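Local coordinates for protein DNA polymerase sliding clamp 2 (Thermococcus kodakarensis, PDB 3LX2) that probably serves as a ring-shaped homotrimeric sliding clamp that encircles DNA and tethers the replicative polymerase and other proteins to it, at residues 36-41 and 47-52; 15-20 and 27-32. All blocks are in the same frame, centred on the assembly; numbering follows the deposited sequence.

Contact 1 pairs strands 35-41 and 47-54 as a hairpin, and contact 2 sets helix 10-21 against strand 26-31, the next strand of the same sheet; their centres lie about 8 Å apart. Met-38 joins them: its SD sits 3.5 Å from CE1 of Phe-29 and 3.6 Å from CB of Ala-27. The backbone joins them too, Gln-37 O lying 2.8 Å from Gln-30 N in a probable hydrogen bond. Leu-20 of contact 2 reaches across to Met-38, Val-49 and Leu-51, so helix and hairpin share one apolar layer. Residues 15-32 of contact 2 all precede the hairpin of contact 1 in sequence. Neither contact touches another subunit of the trimer.

Contact 1 of 2, residues 36-41 and 47-52; sequences IQMRAI and VLVDLN
Met-38 and Val-49 meet on the apolar face of this antiparallel beta hairpin, methyl to methyl, with Met-38 CE 3.8 Å from Val-49 CG1. The extended methionine leans obliquely off the sheet toward the Ala-40 end of its strand from a CG set opposite its backbone N (chi1 165°), which carries CE past its direct partner Leu-51 and over to Val-49, where the two side chains meet roughly perpendicular to each other. Leu-51 takes the near end of the same chain, its CD2 packing on Met-38 CB. Leu-20 of helix 10-21 covers Met-38, Val-49 and Leu-51, which places this face in the core between sheet and helices of the PCNA fold.

Four backbone hydrogen bonds join the strands, two in each of the pairs Met-38/Leu-51 and Ala-40/Val-49; the shortest, Leu-51 N to Met-38 O, measures 2.8 Å. Strand 238-244 continues the sheet beyond 47-52.

Gln-37, Arg-39 and Ile-41 line the other, more exposed face with Asn-52, Asp-50 and Leu-48. Arg-39 NE makes a weak, long salt bridge to Asp-50 OD1, 3.5 Å away at the guanidinium edge, with guanidinium and carboxylate planes nearly perpendicular; its NH1 is hydrogen-bonded to Ile-123 O. The side chains of Gln-37 and Asn-52 run alongside each other off this face, their amide planes turned 54° apart, and Gln-37 NE2 donates to Asn-52 OD1 at 2.9 Å, the acceptor only 3° out of the glutamine amide plane.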
loop_
_atom_site.group_PDB
_atom_site.type_symbol
_atom_site.label_atom_id
_atom_site.label_comp_id
_atom_site.label_asym_id
_atom_site.label_seq_id
_atom_site.Cartn_x
_atom_site.Cartn_y
_atom_site.Cartn_z
ATOM N N ILE A 36 -9.689 18.372 28.769
ATOM C CA ILE A 36 -10.605 18.419 27.609
ATOM C C ILE A 36 -11.619 17.274 27.699
ATOM O O ILE A 36 -11.303 16.138 28.149
ATOM C CB ILE A 36 -9.838 18.295 26.260
ATOM C CG1 ILE A 36 -9.125 19.591 25.864
ATOM C CG2 ILE A 36 -10.752 17.896 25.080
ATOM C CD1 ILE A 36 -7.821 19.337 25.088
ATOM N N GLN A 37 -12.832 17.581 27.240
ATOM C CA GLN A 37 -13.969 16.668 27.289
ATOM C C GLN A 37 -14.849 16.871 26.089
ATOM O O GLN A 37 -15.077 17.995 25.640
ATOM C CB GLN A 37 -14.798 16.880 28.588
ATOM C CG GLN A 37 -14.060 16.412 29.862
ATOM C CD GLN A 37 -14.751 16.793 31.165
ATOM O OE1 GLN A 37 -15.663 17.632 31.211
ATOM N NE2 GLN A 37 -14.294 16.188 32.245
ATOM N N MET A 38 -15.344 15.764 25.572
ATOM C CA MET A 38 -16.307 15.793 24.525
ATOM C C MET A 38 -17.291 14.680 24.774
ATOM O O MET A 38 -16.937 13.633 25.296
ATOM C CB MET A 38 -15.645 15.621 23.174
ATOM C CG MET A 38 -16.630 15.289 22.084
ATOM S SD MET A 38 -15.723 14.921 20.595
ATOM C CE MET A 38 -16.982 14.155 19.633
ATOM N N ARG A 39 -18.531 14.939 24.390
ATOM C CA ARG A 39 -19.592 13.999 24.479
ATOM C C ARG A 39 -20.471 14.301 23.313
ATOM O O ARG A 39 -20.873 15.447 23.120
ATOM C CB ARG A 39 -20.384 14.158 25.761
ATOM C CG ARG A 39 -21.451 13.055 25.864
ATOM C CD ARG A 39 -22.103 12.928 27.222
ATOM N NE ARG A 39 -21.204 12.678 28.355
ATOM C CZ ARG A 39 -21.635 12.642 29.616
ATOM N NH1 ARG A 39 -22.942 12.840 29.878
ATOM N NH2 ARG A 39 -20.788 12.410 30.615
ATOM N N ALA A 40 -20.742 13.281 22.503
ATOM C CA ALA A 40 -21.526 13.495 21.306
ATOM C C ALA A 40 -22.245 12.207 20.938
ATOM O O ALA A 40 -21.902 11.116 21.470
ATOM C CB ALA A 40 -20.631 13.933 20.199
ATOM N N ILE A 41 -23.222 12.335 20.024
ATOM C CA ILE A 41 -23.984 11.183 19.506
ATOM C C ILE A 41 -24.093 11.279 18.002
ATOM O O ILE A 41 -24.248 12.347 17.445
ATOM C CB ILE A 41 -25.413 11.097 20.130
ATOM C CG1 ILE A 41 -25.362 11.083 21.653
ATOM C CG2 ILE A 41 -26.156 9.799 19.747
ATOM C CD1 ILE A 41 -26.769 10.980 22.308
ATOM N N VAL A 47 -24.570 5.589 18.170
ATOM C CA VAL A 47 -23.212 5.696 18.711
ATOM C C VAL A 47 -23.005 6.918 19.595
ATOM O O VAL A 47 -23.229 8.028 19.172
ATOM C CB VAL A 47 -22.137 5.645 17.553
ATOM C CG1 VAL A 47 -20.755 5.937 18.039
ATOM C CG2 VAL A 47 -22.124 4.293 16.909
ATOM N N LEU A 48 -22.605 6.686 20.837
ATOM C CA LEU A 48 -22.271 7.777 21.771
ATOM C C LEU A 48 -20.827 7.735 22.242
ATOM O O LEU A 48 -20.354 6.702 22.736
ATOM C CB LEU A 48 -23.159 7.754 23.026
ATOM C CG LEU A 48 -22.830 8.791 24.129
ATOM C CD1 LEU A 48 -24.080 9.050 25.025
ATOM C CD2 LEU A 48 -21.611 8.407 25.011
ATOM N N VAL A 49 -20.167 8.880 22.160
ATOM C CA VAL A 49 -18.809 8.986 22.627
ATOM C C VAL A 49 -18.686 9.884 23.844
ATOM O O VAL A 49 -19.291 10.967 23.905
ATOM C CB VAL A 49 -17.834 9.381 21.503
ATOM C CG1 VAL A 49 -17.951 10.854 21.206
ATOM C CG2 VAL A 49 -16.468 9.033 21.910
ATOM N N ASP A 50 -17.931 9.389 24.822
ATOM C CA ASP A 50 -17.568 10.140 25.974
ATOM C C ASP A 50 -16.028 10.149 26.190
ATOM O O ASP A 50 -15.373 9.140 26.417
ATOM C CB ASP A 50 -18.339 9.647 27.192
ATOM C CG ASP A 50 -18.172 10.557 28.393
ATOM O OD1 ASP A 50 -17.867 11.744 28.203
ATOM O OD2 ASP A 50 -18.345 10.079 29.551
ATOM N N LEU A 51 -15.467 11.334 26.110
ATOM C CA LEU A 51 -14.045 11.503 25.973
ATOM C C LEU A 51 -13.555 12.422 27.082
ATOM O O LEU A 51 -14.041 13.556 27.253
ATOM C CB LEU A 51 -13.769 12.127 24.598
ATOM C CG LEU A 51 -12.436 12.783 24.306
ATOM C CD1 LEU A 51 -11.298 11.752 24.431
ATOM C CD2 LEU A 51 -12.426 13.377 22.881
ATOM N N ASN A 52 -12.572 11.944 27.823
ATOM C CA ASN A 52 -11.943 12.795 28.803
ATOM C C ASN A 52 -10.399 12.804 28.804
ATOM O O ASN A 52 -9.752 11.803 29.077
ATOM C CB ASN A 52 -12.518 12.521 30.186
ATOM C CG ASN A 52 -11.791 13.278 31.263
ATOM O OD1 ASN A 52 -12.050 14.456 31.525
ATOM N ND2 ASN A 52 -10.830 12.600 31.887
#

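Contact 2 of 2, residues 15-20 and 27-32; sequences SLIATL and AVFQVN
Ile-17 and Leu-20, one turn apart on the helix, both reach the far end of the Phe-29 ring with a CD1 methyl. Ile-17 CD1 comes obliquely to CZ at 4.3 Å, while Leu-20 CD1 lies near the ring plane, at the edge, 4.5 Å from CE1. No hydrogen bond crosses between the segments, so they meet purely through apolar side chains. In Leu-20 an extended chi2 of -176° carries CD1 outward to the ring. Even here the segments stand well apart, the nearest pair of CA atoms, those of Leu-20 and Ala-27, being 8.1 Å from each other, and other side chains complete the packing: Leu-51 touches Phe-29, and Phe-71 meets its ring edge-to-face.

The arrangement is that of the sliding clamps, in which helices pack on curved antiparallel sheets; helix 73-80 joins helix 10-21 here, Ile-17 touching Phe-76 and Leu-80.

Away from this buried patch the segments part company. The backbone O of Ser-15 and OG1 of Thr-19 are both hydrogen-bonded with Ser-211 OG. On the strand, Val-28 and Gln-30 belong to the partly exposed side and touch Ala-68 instead of the helix. Gln-30 NE2 donates to Asn-32 OD1 at 3.2 Å, in the plane of the asparagine carbonyl, and Asn-32 O is hydrogen-bonded to Tyr-61 OH.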
loop_
_atom_site.group_PDB
_atom_site.type_symbol
_atom_site.label_atom_id
_atom_site.label_comp_id
_atom_site.label_asym_id
_atom_site.label_seq_id
_atom_site.Cartn_x
_atom_site.Cartn_y
_atom_site.Cartn_z
ATOM N N SER A 15 -4.951 9.636 15.865
ATOM C CA SER A 15 -5.560 8.384 15.892
ATOM C C SER A 15 -6.876 8.401 16.702
ATOM O O SER A 15 -7.870 7.741 16.369
ATOM C CB SER A 15 -4.517 7.374 16.380
ATOM O OG SER A 15 -5.183 6.524 17.260
ATOM N N LEU A 16 -6.916 9.213 17.739
ATOM C CA LEU A 16 -8.176 9.595 18.354
ATOM C C LEU A 16 -9.067 10.369 17.394
ATOM O O LEU A 16 -10.296 10.177 17.348
ATOM C CB LEU A 16 -7.869 10.501 19.507
ATOM C CG LEU A 16 -9.076 10.970 20.296
ATOM C CD1 LEU A 16 -9.654 9.820 21.119
ATOM C CD2 LEU A 16 -8.605 12.145 21.199
ATOM N N ILE A 17 -8.492 11.279 16.631
ATOM C CA ILE A 17 -9.370 12.070 15.783
ATOM C C ILE A 17 -9.968 11.196 14.684
ATOM O O ILE A 17 -11.144 11.409 14.295
ATOM C CB ILE A 17 -8.696 13.355 15.261
ATOM C CG1 ILE A 17 -8.347 14.275 16.440
ATOM C CG2 ILE A 17 -9.570 14.126 14.346
ATOM C CD1 ILE A 17 -9.460 14.525 17.319
ATOM N N ALA A 18 -9.169 10.219 14.223
ATOM C CA ALA A 18 -9.565 9.280 13.180
ATOM C C ALA A 18 -10.781 8.457 13.661
ATOM O O ALA A 18 -11.720 8.218 12.919
ATOM C CB ALA A 18 -8.379 8.362 12.749
ATOM N N THR A 19 -10.790 8.062 14.909
ATOM C CA THR A 19 -11.931 7.333 15.371
ATOM C C THR A 19 -13.207 8.227 15.401
ATOM O O THR A 19 -14.263 7.807 14.978
ATOM C CB THR A 19 -11.571 6.707 16.674
ATOM O OG1 THR A 19 -10.342 6.026 16.458
ATOM C CG2 THR A 19 -12.605 5.746 17.130
ATOM N N LEU A 20 -13.063 9.480 15.784
ATOM C CA LEU A 20 -14.212 10.378 15.895
ATOM C C LEU A 20 -14.805 10.715 14.550
ATOM O O LEU A 20 -16.032 10.726 14.385
ATOM C CB LEU A 20 -13.871 11.654 16.685
ATOM C CG LEU A 20 -13.283 11.399 18.071
ATOM C CD1 LEU A 20 -13.036 12.710 18.901
ATOM C CD2 LEU A 20 -14.147 10.425 18.847
ATOM N N ALA A 27 -16.979 18.146 15.893
ATOM C CA ALA A 27 -16.937 17.875 17.307
ATOM C C ALA A 27 -16.820 19.119 18.155
ATOM O O ALA A 27 -16.148 20.079 17.800
ATOM C CB ALA A 27 -15.857 16.949 17.592
ATOM N N VAL A 28 -17.521 19.095 19.275
ATOM C CA VAL A 28 -17.394 20.108 20.283
ATOM C C VAL A 28 -16.423 19.731 21.396
ATOM O O VAL A 28 -16.653 18.811 22.169
ATOM C CB VAL A 28 -18.780 20.372 20.917
ATOM C CG1 VAL A 28 -18.693 21.495 21.991
ATOM C CG2 VAL A 28 -19.830 20.692 19.808
ATOM N N PHE A 29 -15.360 20.494 21.532
ATOM C CA PHE A 29 -14.405 20.224 22.585
ATOM C C PHE A 29 -14.625 21.170 23.741
ATOM O O PHE A 29 -14.447 22.365 23.621
ATOM C CB PHE A 29 -12.989 20.334 22.040
ATOM C CG PHE A 29 -12.423 19.025 21.516
ATOM C CD1 PHE A 29 -13.225 17.897 21.367
ATOM C CD2 PHE A 29 -11.071 18.921 21.177
ATOM C CE1 PHE A 29 -12.716 16.708 20.890
ATOM C CE2 PHE A 29 -10.566 17.723 20.684
ATOM C CZ PHE A 29 -11.400 16.613 20.554
ATOM N N GLN A 30 -15.037 20.638 24.874
ATOM C CA GLN A 30 -15.039 21.480 26.045
ATOM C C GLN A 30 -13.630 21.553 26.628
ATOM O O GLN A 30 -13.114 20.597 27.192
ATOM C CB GLN A 30 -16.038 21.024 27.090
ATOM C CG GLN A 30 -16.117 21.964 28.306
ATOM C CD GLN A 30 -16.847 23.273 27.973
ATOM O OE1 GLN A 30 -17.907 23.259 27.286
ATOM N NE2 GLN A 30 -16.280 24.416 28.438
ATOM N N VAL A 31 -13.033 22.724 26.478
ATOM C CA VAL A 31 -11.714 22.963 26.984
ATOM C C VAL A 31 -11.782 23.596 28.363
ATOM O O VAL A 31 -12.089 24.791 28.480
ATOM C CB VAL A 31 -10.937 23.903 26.064
ATOM C CG1 VAL A 31 -9.516 23.910 26.456
ATOM C CG2 VAL A 31 -11.109 23.512 24.631
ATOM N N ASN A 32 -11.452 22.809 29.390
ATOM C CA ASN A 32 -11.447 23.272 30.779
ATOM C C ASN A 32 -10.087 23.343 31.417
ATOM O O ASN A 32 -9.088 22.890 30.839
ATOM C CB ASN A 32 -12.281 22.347 31.631
ATOM C CG ASN A 32 -13.656 22.282 31.163
ATOM O OD1 ASN A 32 -14.139 23.247 30.552
ATOM N ND2 ASN A 32 -14.318 21.143 31.378
#